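Local coordinates for zinc uptake regulation protein (Escherichia coli, PDB 4MTE) that represses the zinc-uptake genes znuACB by binding their operator DNA with zinc as cofactor, at residues V79-S84 and E138-C143; Q7-Q12 and L87-D92; D46-L51 and A58-V63. One frame throughout, in Å; residues are numbered along the deposited sequence.

Interaction 1 (V79-S84 and E138-C143); sequences VESTNS and EAHGLC. With ZN (zinc ion), chain M.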
loop_
_atom_site.group_PDB
_atom_site.type_symbol
_atom_site.label_atom_id
_atom_site.label_comp_id
_atom_site.label_asym_id
_atom_site.label_seq_id
_atom_site.Cartn_x
_atom_site.Cartn_y
_atom_site.Cartn_z
ATOM N N VAL D 79 10.371 19.897 -4.191
ATOM C CA VAL D 79 10.223 19.365 -5.540
ATOM C C VAL D 79 8.896 18.606 -5.608
ATOM O O VAL D 79 8.767 17.516 -5.051
ATOM C CB VAL D 79 11.392 18.424 -5.906
ATOM C CG1 VAL D 79 11.364 18.091 -7.393
ATOM C CG2 VAL D 79 12.731 19.051 -5.510
ATOM N N GLU D 80 7.920 19.191 -6.301
ATOM C CA GLU D 80 6.530 18.733 -6.259
ATOM C C GLU D 80 6.241 17.492 -7.105
ATOM O O GLU D 80 5.330 16.728 -6.788
ATOM C CB GLU D 80 5.604 19.860 -6.720
ATOM C CG GLU D 80 5.705 21.141 -5.904
ATOM C CD GLU D 80 5.022 21.041 -4.553
ATOM O OE1 GLU D 80 4.579 19.935 -4.180
ATOM O OE2 GLU D 80 4.927 22.079 -3.865
ATOM N N SER D 81 6.988 17.302 -8.189
ATOM C CA SER D 81 6.758 16.160 -9.072
ATOM C C SER D 81 7.185 14.884 -8.362
ATOM O O SER D 81 6.558 13.833 -8.507
ATOM C CB SER D 81 7.518 16.319 -10.384
ATOM O OG SER D 81 8.915 16.359 -10.165
ATOM N N THR D 82 8.266 14.990 -7.597
ATOM C CA THR D 82 8.623 13.979 -6.618
ATOM C C THR D 82 7.908 14.390 -5.338
ATOM O O THR D 82 6.890 15.077 -5.387
ATOM C CB THR D 82 10.148 13.932 -6.379
ATOM O OG1 THR D 82 10.587 15.173 -5.814
ATOM C CG2 THR D 82 10.893 13.686 -7.686
ATOM N N ASN D 83 8.429 13.978 -4.193
ATOM C CA ASN D 83 7.970 14.517 -2.921
ATOM C C ASN D 83 9.202 14.705 -2.057
ATOM O O ASN D 83 9.305 14.179 -0.946
ATOM C CB ASN D 83 6.926 13.603 -2.279
ATOM C CG ASN D 83 5.610 13.598 -3.043
ATOM O OD1 ASN D 83 4.847 14.564 -2.994
ATOM N ND2 ASN D 83 5.343 12.512 -3.759
ATOM N N SER D 84 10.133 15.475 -2.611
ATOM C CA SER D 84 11.473 15.627 -2.072
ATOM C C SER D 84 11.760 17.097 -1.811
ATOM O O SER D 84 10.961 17.966 -2.161
ATOM C CB SER D 84 12.492 15.072 -3.068
ATOM O OG SER D 84 12.140 13.762 -3.477
ATOM N N GLU D 138 9.416 22.150 -13.233
ATOM C CA GLU D 138 10.253 20.999 -12.942
ATOM C C GLU D 138 10.410 20.159 -14.199
ATOM O O GLU D 138 9.425 19.725 -14.797
ATOM C CB GLU D 138 9.644 20.177 -11.806
ATOM C CG GLU D 138 9.524 20.951 -10.501
ATOM C CD GLU D 138 8.856 20.157 -9.396
ATOM O OE1 GLU D 138 8.597 18.953 -9.598
ATOM O OE2 GLU D 138 8.591 20.739 -8.323
ATOM N N ALA D 139 11.661 19.948 -14.597
ATOM C CA ALA D 139 11.977 19.214 -15.812
ATOM C C ALA D 139 12.581 17.865 -15.452
ATOM O O ALA D 139 13.443 17.775 -14.576
ATOM C CB ALA D 139 12.936 20.019 -16.679
ATOM N N HIS D 140 12.113 16.819 -16.126
ATOM C CA HIS D 140 12.625 15.470 -15.922
ATOM C C HIS D 140 13.366 14.991 -17.159
ATOM O O HIS D 140 12.997 15.326 -18.285
ATOM C CB HIS D 140 11.483 14.512 -15.591
ATOM C CG HIS D 140 10.873 14.752 -14.247
ATOM N ND1 HIS D 140 11.251 14.052 -13.122
ATOM C CD2 HIS D 140 9.922 15.628 -13.847
ATOM C CE1 HIS D 140 10.553 14.482 -12.086
ATOM N NE2 HIS D 140 9.741 15.436 -12.499
ATOM N N GLY D 141 14.415 14.208 -16.940
ATOM C CA GLY D 141 15.204 13.666 -18.028
ATOM C C GLY D 141 16.509 13.088 -17.526
ATOM O O GLY D 141 16.537 12.411 -16.498
ATOM N N LEU D 142 17.589 13.361 -18.252
ATOM C CA LEU D 142 18.915 12.873 -17.885
ATOM C C LEU D 142 19.951 13.994 -17.926
ATOM O O LEU D 142 19.945 14.826 -18.835
ATOM C CB LEU D 142 19.337 11.738 -18.820
ATOM C CG LEU D 142 18.479 10.472 -18.762
ATOM C CD1 LEU D 142 18.833 9.535 -19.909
ATOM C CD2 LEU D 142 18.638 9.769 -17.417
ATOM N N CYS D 143 20.836 14.008 -16.933
ATOM C CA CYS D 143 21.918 14.984 -16.867
ATOM C C CYS D 143 23.161 14.407 -17.541
ATOM O O CYS D 143 23.325 13.189 -17.603
ATOM C CB CYS D 143 22.225 15.335 -15.411
ATOM S SG CYS D 143 22.905 13.968 -14.453
HETATM ZN ZN ZN M . 21.969 11.960 -13.957
#

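Interaction 2 (Q7-Q12 and L87-D92); sequences QELLAQ and LCHLFD. With ZN (zinc ion), chain N.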
loop_
_atom_site.group_PDB
_atom_site.type_symbol
_atom_site.label_atom_id
_atom_site.label_comp_id
_atom_site.label_asym_id
_atom_site.label_seq_id
_atom_site.Cartn_x
_atom_site.Cartn_y
_atom_site.Cartn_z
ATOM N N GLN D 7 29.002 26.139 1.961
ATOM C CA GLN D 7 29.235 26.651 3.315
ATOM C C GLN D 7 28.871 28.133 3.444
ATOM O O GLN D 7 28.314 28.580 4.465
ATOM C CB GLN D 7 30.702 26.435 3.703
ATOM C CG GLN D 7 31.110 24.970 3.749
ATOM C CD GLN D 7 30.259 24.160 4.709
ATOM O OE1 GLN D 7 29.707 23.121 4.343
ATOM N NE2 GLN D 7 30.147 24.635 5.945
ATOM N N GLU D 8 29.196 28.890 2.401
ATOM C CA GLU D 8 28.866 30.305 2.340
ATOM C C GLU D 8 27.354 30.489 2.457
ATOM O O GLU D 8 26.883 31.435 3.089
ATOM C CB GLU D 8 29.388 30.910 1.033
ATOM C CG GLU D 8 30.909 30.851 0.895
ATOM C CD GLU D 8 31.413 31.407 -0.425
ATOM O OE1 GLU D 8 30.774 31.151 -1.467
ATOM O OE2 GLU D 8 32.451 32.102 -0.420
ATOM N N LEU D 9 26.598 29.570 1.863
ATOM C CA LEU D 9 25.143 29.601 1.954
ATOM C C LEU D 9 24.686 29.422 3.400
ATOM O O LEU D 9 23.736 30.069 3.838
ATOM C CB LEU D 9 24.516 28.516 1.072
ATOM C CG LEU D 9 24.556 28.724 -0.445
ATOM C CD1 LEU D 9 23.978 27.508 -1.159
ATOM C CD2 LEU D 9 23.810 29.990 -0.854
ATOM N N LEU D 10 25.365 28.549 4.138
ATOM C CA LEU D 10 25.010 28.287 5.530
ATOM C C LEU D 10 25.303 29.508 6.392
ATOM O O LEU D 10 24.457 29.945 7.181
ATOM C CB LEU D 10 25.781 27.079 6.063
ATOM C CG LEU D 10 25.664 25.807 5.223
ATOM C CD1 LEU D 10 26.494 24.685 5.833
ATOM C CD2 LEU D 10 24.208 25.382 5.057
ATOM N N ALA D 11 26.505 30.056 6.239
ATOM C CA ALA D 11 26.864 31.286 6.941
ATOM C C ALA D 11 25.832 32.372 6.629
ATOM O O ALA D 11 25.281 33.029 7.529
ATOM C CB ALA D 11 28.253 31.743 6.523
ATOM N N GLN D 12 25.567 32.530 5.337
ATOM C CA GLN D 12 24.585 33.484 4.842
ATOM C C GLN D 12 23.208 33.225 5.460
ATOM O O GLN D 12 22.495 34.161 5.819
ATOM C CB GLN D 12 24.506 33.403 3.313
ATOM C CG GLN D 12 23.570 34.419 2.667
ATOM C CD GLN D 12 23.998 35.861 2.883
ATOM O OE1 GLN D 12 23.158 36.747 3.047
ATOM N NE2 GLN D 12 25.305 36.107 2.868
ATOM N N LEU D 87 18.075 22.018 -1.253
ATOM C CA LEU D 87 18.642 23.297 -0.868
ATOM C C LEU D 87 18.566 24.261 -2.045
ATOM O O LEU D 87 18.752 23.865 -3.196
ATOM C CB LEU D 87 20.097 23.114 -0.436
ATOM C CG LEU D 87 20.821 24.352 0.101
ATOM C CD1 LEU D 87 20.213 24.811 1.420
ATOM C CD2 LEU D 87 22.304 24.061 0.258
ATOM N N CYS D 88 18.267 25.522 -1.754
ATOM C CA CYS D 88 18.319 26.574 -2.758
ATOM C C CYS D 88 19.738 27.125 -2.832
ATOM O O CYS D 88 20.304 27.526 -1.816
ATOM C CB CYS D 88 17.348 27.697 -2.401
ATOM S SG CYS D 88 17.506 29.144 -3.457
ATOM N N HIS D 89 20.311 27.134 -4.031
ATOM C CA HIS D 89 21.662 27.650 -4.241
ATOM C C HIS D 89 21.607 29.062 -4.812
ATOM O O HIS D 89 22.537 29.501 -5.487
ATOM C CB HIS D 89 22.438 26.732 -5.188
ATOM C CG HIS D 89 22.571 25.325 -4.689
ATOM N ND1 HIS D 89 23.614 24.914 -3.889
ATOM C CD2 HIS D 89 21.788 24.237 -4.878
ATOM C CE1 HIS D 89 23.468 23.632 -3.604
ATOM N NE2 HIS D 89 22.368 23.197 -4.191
ATOM N N LEU D 90 20.518 29.771 -4.522
ATOM C CA LEU D 90 20.268 31.087 -5.104
ATOM C C LEU D 90 19.545 32.036 -4.149
ATOM O O LEU D 90 18.887 32.972 -4.598
ATOM C CB LEU D 90 19.416 30.946 -6.370
ATOM C CG LEU D 90 19.942 30.086 -7.519
ATOM C CD1 LEU D 90 18.851 29.932 -8.568
ATOM C CD2 LEU D 90 21.195 30.698 -8.127
ATOM N N PHE D 91 19.654 31.807 -2.842
ATOM C CA PHE D 91 18.954 32.658 -1.879
ATOM C C PHE D 91 19.832 33.804 -1.370
ATOM O O PHE D 91 19.391 34.613 -0.554
ATOM C CB PHE D 91 18.378 31.835 -0.712
ATOM C CG PHE D 91 19.415 31.187 0.169
ATOM C CD1 PHE D 91 20.186 31.943 1.038
ATOM C CD2 PHE D 91 19.592 29.813 0.156
ATOM C CE1 PHE D 91 21.129 31.345 1.850
ATOM C CE2 PHE D 91 20.531 29.212 0.972
ATOM C CZ PHE D 91 21.299 29.979 1.820
ATOM N N ASP D 92 21.069 33.868 -1.854
ATOM C CA ASP D 92 21.967 34.971 -1.516
ATOM C C ASP D 92 21.533 36.255 -2.224
ATOM O O ASP D 92 21.862 37.359 -1.787
ATOM C CB ASP D 92 23.421 34.628 -1.867
ATOM C CG ASP D 92 23.570 34.055 -3.263
ATOM O OD1 ASP D 92 22.576 33.521 -3.800
ATOM O OD2 ASP D 92 24.685 34.130 -3.821
HETATM ZN ZN ZN N . 16.158 28.704 -5.183
#

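Interaction 3 (D46-L51 and A58-V63); sequences DLLDLL and AKPPTV. With nucleotides of chain E.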
loop_
_atom_site.group_PDB
_atom_site.type_symbol
_atom_site.label_atom_id
_atom_site.label_comp_id
_atom_site.label_asym_id
_atom_site.label_seq_id
_atom_site.Cartn_x
_atom_site.Cartn_y
_atom_site.Cartn_z
ATOM N N ASP D 46 14.201 10.097 4.482
ATOM C CA ASP D 46 15.630 9.868 4.288
ATOM C C ASP D 46 16.395 10.864 5.152
ATOM O O ASP D 46 17.340 10.510 5.865
ATOM C CB ASP D 46 16.016 10.047 2.818
ATOM C CG ASP D 46 15.506 8.924 1.932
ATOM O OD1 ASP D 46 15.230 7.822 2.453
ATOM O OD2 ASP D 46 15.390 9.145 0.707
ATOM N N LEU D 47 15.958 12.117 5.089
ATOM C CA LEU D 47 16.545 13.193 5.875
ATOM C C LEU D 47 16.384 12.883 7.358
ATOM O O LEU D 47 17.291 13.114 8.161
ATOM C CB LEU D 47 15.847 14.508 5.533
ATOM C CG LEU D 47 16.460 15.810 6.039
ATOM C CD1 LEU D 47 17.879 16.005 5.508
ATOM C CD2 LEU D 47 15.554 16.956 5.620
ATOM N N LEU D 48 15.219 12.348 7.710
ATOM C CA LEU D 48 14.953 11.906 9.070
ATOM C C LEU D 48 15.962 10.836 9.469
ATOM O O LEU D 48 16.554 10.905 10.544
ATOM C CB LEU D 48 13.533 11.349 9.185
ATOM C CG LEU D 48 13.118 10.779 10.543
ATOM C CD1 LEU D 48 13.297 11.798 11.663
ATOM C CD2 LEU D 48 11.675 10.297 10.476
ATOM N N ASP D 49 16.158 9.854 8.592
ATOM C CA ASP D 49 17.120 8.782 8.840
ATOM C C ASP D 49 18.534 9.332 9.034
ATOM O O ASP D 49 19.257 8.885 9.922
ATOM C CB ASP D 49 17.108 7.758 7.697
ATOM C CG ASP D 49 15.886 6.852 7.726
ATOM O OD1 ASP D 49 15.350 6.593 8.824
ATOM O OD2 ASP D 49 15.467 6.388 6.643
ATOM N N LEU D 50 18.927 10.297 8.208
ATOM C CA LEU D 50 20.224 10.950 8.383
ATOM C C LEU D 50 20.298 11.656 9.732
ATOM O O LEU D 50 21.288 11.542 10.454
ATOM C CB LEU D 50 20.473 11.972 7.273
ATOM C CG LEU D 50 20.656 11.437 5.853
ATOM C CD1 LEU D 50 20.893 12.598 4.896
ATOM C CD2 LEU D 50 21.798 10.427 5.781
ATOM N N LEU D 51 19.239 12.386 10.061
ATOM C CA LEU D 51 19.188 13.169 11.289
ATOM C C LEU D 51 19.262 12.293 12.542
ATOM O O LEU D 51 19.604 12.776 13.622
ATOM C CB LEU D 51 17.905 14.002 11.308
ATOM C CG LEU D 51 17.756 15.066 12.397
ATOM C CD1 LEU D 51 18.817 16.153 12.258
ATOM C CD2 LEU D 51 16.356 15.658 12.345
ATOM N N ALA D 58 14.859 11.721 17.192
ATOM C CA ALA D 58 14.143 12.521 16.207
ATOM C C ALA D 58 13.009 11.733 15.556
ATOM O O ALA D 58 13.131 10.533 15.300
ATOM C CB ALA D 58 15.105 13.043 15.147
ATOM N N LYS D 59 11.908 12.431 15.296
ATOM C CA LYS D 59 10.728 11.855 14.667
ATOM C C LYS D 59 10.372 12.743 13.466
ATOM O O LYS D 59 11.022 13.766 13.246
ATOM C CB LYS D 59 9.578 11.800 15.679
ATOM C CG LYS D 59 9.966 11.312 17.072
ATOM C CD LYS D 59 10.233 9.817 17.114
ATOM C CE LYS D 59 9.732 9.217 18.419
ATOM N NZ LYS D 59 10.268 9.936 19.609
ATOM N N PRO D 60 9.349 12.361 12.679
ATOM C CA PRO D 60 8.968 13.144 11.492
ATOM C C PRO D 60 8.608 14.618 11.755
ATOM O O PRO D 60 9.035 15.476 10.976
ATOM C CB PRO D 60 7.757 12.380 10.942
ATOM C CG PRO D 60 7.916 10.983 11.461
ATOM C CD PRO D 60 8.544 11.134 12.809
ATOM N N PRO D 61 7.836 14.911 12.819
ATOM C CA PRO D 61 7.489 16.308 13.114
ATOM C C PRO D 61 8.716 17.213 13.167
ATOM O O PRO D 61 8.655 18.367 12.750
ATOM C CB PRO D 61 6.849 16.223 14.500
ATOM C CG PRO D 61 6.290 14.844 14.575
ATOM C CD PRO D 61 7.251 13.984 13.805
ATOM N N THR D 62 9.822 16.677 13.670
ATOM C CA THR D 62 11.075 17.417 13.771
ATOM C C THR D 62 11.512 17.884 12.386
ATOM O O THR D 62 11.695 19.085 12.126
ATOM C CB THR D 62 12.175 16.515 14.363
ATOM O OG1 THR D 62 11.642 15.775 15.470
ATOM C CG2 THR D 62 13.363 17.334 14.823
ATOM N N VAL D 63 11.658 16.912 11.495
ATOM C CA VAL D 63 12.087 17.157 10.129
ATOM C C VAL D 63 11.116 18.085 9.414
ATOM O O VAL D 63 11.529 19.028 8.749
ATOM C CB VAL D 63 12.202 15.829 9.348
ATOM C CG1 VAL D 63 12.616 16.074 7.894
ATOM C CG2 VAL D 63 13.192 14.900 10.040
ATOM P P DT E 8 11.556 12.155 23.350
ATOM O OP1 DT E 8 12.027 11.419 24.542
ATOM O OP2 DT E 8 12.317 12.074 22.086
ATOM O "O5'" DT E 8 10.057 11.710 23.031
ATOM C "C5'" DT E 8 9.078 11.806 24.054
ATOM C "C4'" DT E 8 7.705 11.433 23.529
ATOM O "O4'" DT E 8 7.133 12.542 22.788
ATOM C "C3'" DT E 8 7.680 10.234 22.582
ATOM O "O3'" DT E 8 6.903 9.205 23.168
ATOM C "C2'" DT E 8 7.063 10.782 21.295
ATOM C "C1'" DT E 8 6.287 11.994 21.800
ATOM N N1 DT E 8 5.978 13.048 20.781
ATOM C C2 DT E 8 4.722 13.619 20.755
ATOM O O2 DT E 8 3.820 13.318 21.519
ATOM N N3 DT E 8 4.554 14.573 19.787
ATOM C C4 DT E 8 5.487 15.009 18.862
ATOM O O4 DT E 8 5.226 15.876 18.033
ATOM C C5 DT E 8 6.777 14.374 18.945
ATOM C C7 DT E 8 7.881 14.754 17.999
ATOM C C6 DT E 8 6.957 13.439 19.888
ATOM P P DG E 9 6.926 7.718 22.560
ATOM O OP1 DG E 9 7.334 6.802 23.649
ATOM O OP2 DG E 9 7.692 7.745 21.294
ATOM O "O5'" DG E 9 5.394 7.444 22.195
ATOM C "C5'" DG E 9 4.379 7.689 23.166
ATOM C "C4'" DG E 9 3.069 8.039 22.485
ATOM O "O4'" DG E 9 3.221 9.285 21.757
ATOM C "C3'" DG E 9 2.588 6.996 21.480
ATOM O "O3'" DG E 9 1.375 6.416 21.959
ATOM C "C2'" DG E 9 2.425 7.759 20.163
ATOM C "C1'" DG E 9 2.482 9.230 20.555
ATOM N N9 DG E 9 3.131 10.074 19.555
ATOM C C8 DG E 9 4.430 9.975 19.118
ATOM N N7 DG E 9 4.744 10.863 18.217
ATOM C C5 DG E 9 3.577 11.597 18.046
ATOM C C6 DG E 9 3.311 12.696 17.197
ATOM O O6 DG E 9 4.078 13.251 16.401
ATOM N N1 DG E 9 2.001 13.151 17.328
ATOM C C2 DG E 9 1.063 12.608 18.177
ATOM N N2 DG E 9 -0.153 13.175 18.172
ATOM N N3 DG E 9 1.299 11.578 18.981
ATOM C C4 DG E 9 2.573 11.125 18.862
#

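Interaction 1 (V79-S84 and E138-C143)
Ser81, in the turn of a β-hairpin, and Glu138, near the end of strand 131-140, are the facing residues of this contact, with their CA atoms 7.1 Å apart. The hairpin is the wing of the winged-helix domain, joining strands 76-79 and 84-87. Its neck is closed by Val79 N donating to Ser84 O at 2.9 Å, the return bond being weak. The other segment follows the strand through Glu138 and Ala139 to His140, turns a corner at Gly141 and runs on to Cys143, which with Cys103, Cys106 and Cys146 binds a zinc ion. Glu138 to Leu142 also pair in an antiparallel ladder with a strand of the second subunit, so the wing docks beside the dimer interface.

Glu138 reaches across as an extended chain (chi2 177°) and lays its carboxylate against the turn. Each oxygen takes a backbone N-H on its syn lone pair: OE2 accepts from Glu80 N at 2.6 Å, and OE1 from Ser81 N at 2.7 Å. This two-pronged grip on consecutive amides fixes the rotation of the carboxylate. A second donor reaches OE1 nearly end-on along its C-O bond, the hydroxyl Ser81 OG at 2.7 Å. Val79 CG1 lies against the same carboxylate, 3.6 Å from Glu138 OE1.

With chi1 of 63°, Ser81 holds OG between its own N and carbonyl carbon, where it links Glu138 to His140. His140 ND1 is bonded to Asp104 OD1, so the imidazole has a partner at both nitrogens, and the nearby carboxylates would probably favour its protonated form. From Asp104 through His140 and Ser81 to Glu138 the polar groups form a continuous chain. In its middle link, His140 NE2 donates to Ser81 OG at 2.6 Å, the hydroxyl lying only 11° out of the ring plane.

Interaction 2 (Q7-Q12 and L87-D92)
Leu9 of the N-terminal helix 6-20 packs against the zinc-binding loop that leaves the wing, where Leu87, Cys88, His89 and Phe91 meet it. Within this loop Cys88 binds a zinc ion through SG at 2.2 Å, and His77, His96 and Glu111 complete the site. The contact therefore sets a helix of the DNA-binding domain behind a metal ligand, with the leucine on one side of the loop and the zinc on the other.

Leu9 divides its two methyl groups between different parts of the loop. CD2 lies over one face of the Phe91 ring in a CH-pi contact, 4.0 Å from the centroid, 23° off the normal and displaced toward the rim. CD1 is directed at the start of the loop, where it lies 3.7 Å from the carbonyl oxygen Cys88 O, near His89 ND1 and 4.1 Å from Leu87 CD2. The imidazole of His89 crosses the leucine at about a right angle.

Phe91 comes in ring first. Its chi1 of 66° sets CG between the backbone N and the carbonyl carbon and swings the ring back toward the helix, although its CB does not point there. The ring tip, CZ, touches Leu9 CB at 3.6 Å, while the carbonyl oxygen Leu9 O lies in the ring plane at the edge, 3.2 Å from CZ. One turn further along the helix, the aliphatic part of Gln12 runs past the ring in the opposite direction, its CG 4.0 Å from Phe91 CE1.

Behind this contact, Leu10 and Leu87 both lie on Leu32 and Ser36 of helix 26-36. Phe91 also meets the ring of Phe75, which precedes strand 76-79, and so wedges between that strand's entry and helix 6-20.

Interaction 3 (D46-L51 and A58-V63)
Leu48 and Val63 form the tight centre of this helix-turn-helix, where helix 44-52 packs on the start of helix 60-72, the helix that meets DNA. Leu48 CD1 presses against Val63 CG2 at 3.5 Å and lies 3.4 Å from the carbonyl oxygen Lys59 O, while the other methyl rests on the Pro60 ring, Leu48 CD2 being 3.9 Å from Pro60 CG. With CG anti to the backbone N (chi1 177°), both methyls of Leu48 lie against the turn into the second helix. Leu47 CD2 closes on the other methyl of the valine, 3.8 Å from Val63 CG1. The fit is looser toward Leu51, whose CD2 keeps about 4.0 Å from both Ala58 CB and Val63 CG2.

On the outer side of helix 44-52, Asp46 and Asp49 are exposed. Across the second helix from the leucines, Pro61 and Lys59 turn to the DNA: Pro61 CG comes within 3.3 Å of O6 of DG9 of chain E, and Lys59 NZ is 3.8 Å from OP2 of the same nucleotide. Helix 26-36 backs the pair, with Val31 and Met35 under Leu47, Glu30 beside Leu51 and Gln27 beside Thr62.

How the interactions relate
From the N terminus, helix 6-20 supplies the first half of interaction 2, which stays open until the chain has passed through the rest of the winged-helix domain. Within that span interaction 3 closes a short local loop between helices 44-52 and 60-72. The chain then enters the wing, whose turn 79-84 opens interaction 1 just before residues 87-92 close interaction 2; the two contacts thus cross, on opposite sides of the chain's centre. Interaction 1 closes last, at 138-143. Interaction 3 packs helix 44-52 on the start of the DNA-contacting helix 60-72, interaction 2 joins the N-terminal helix to a zinc site, and interaction 1 ties the wing to the dimerising sheet.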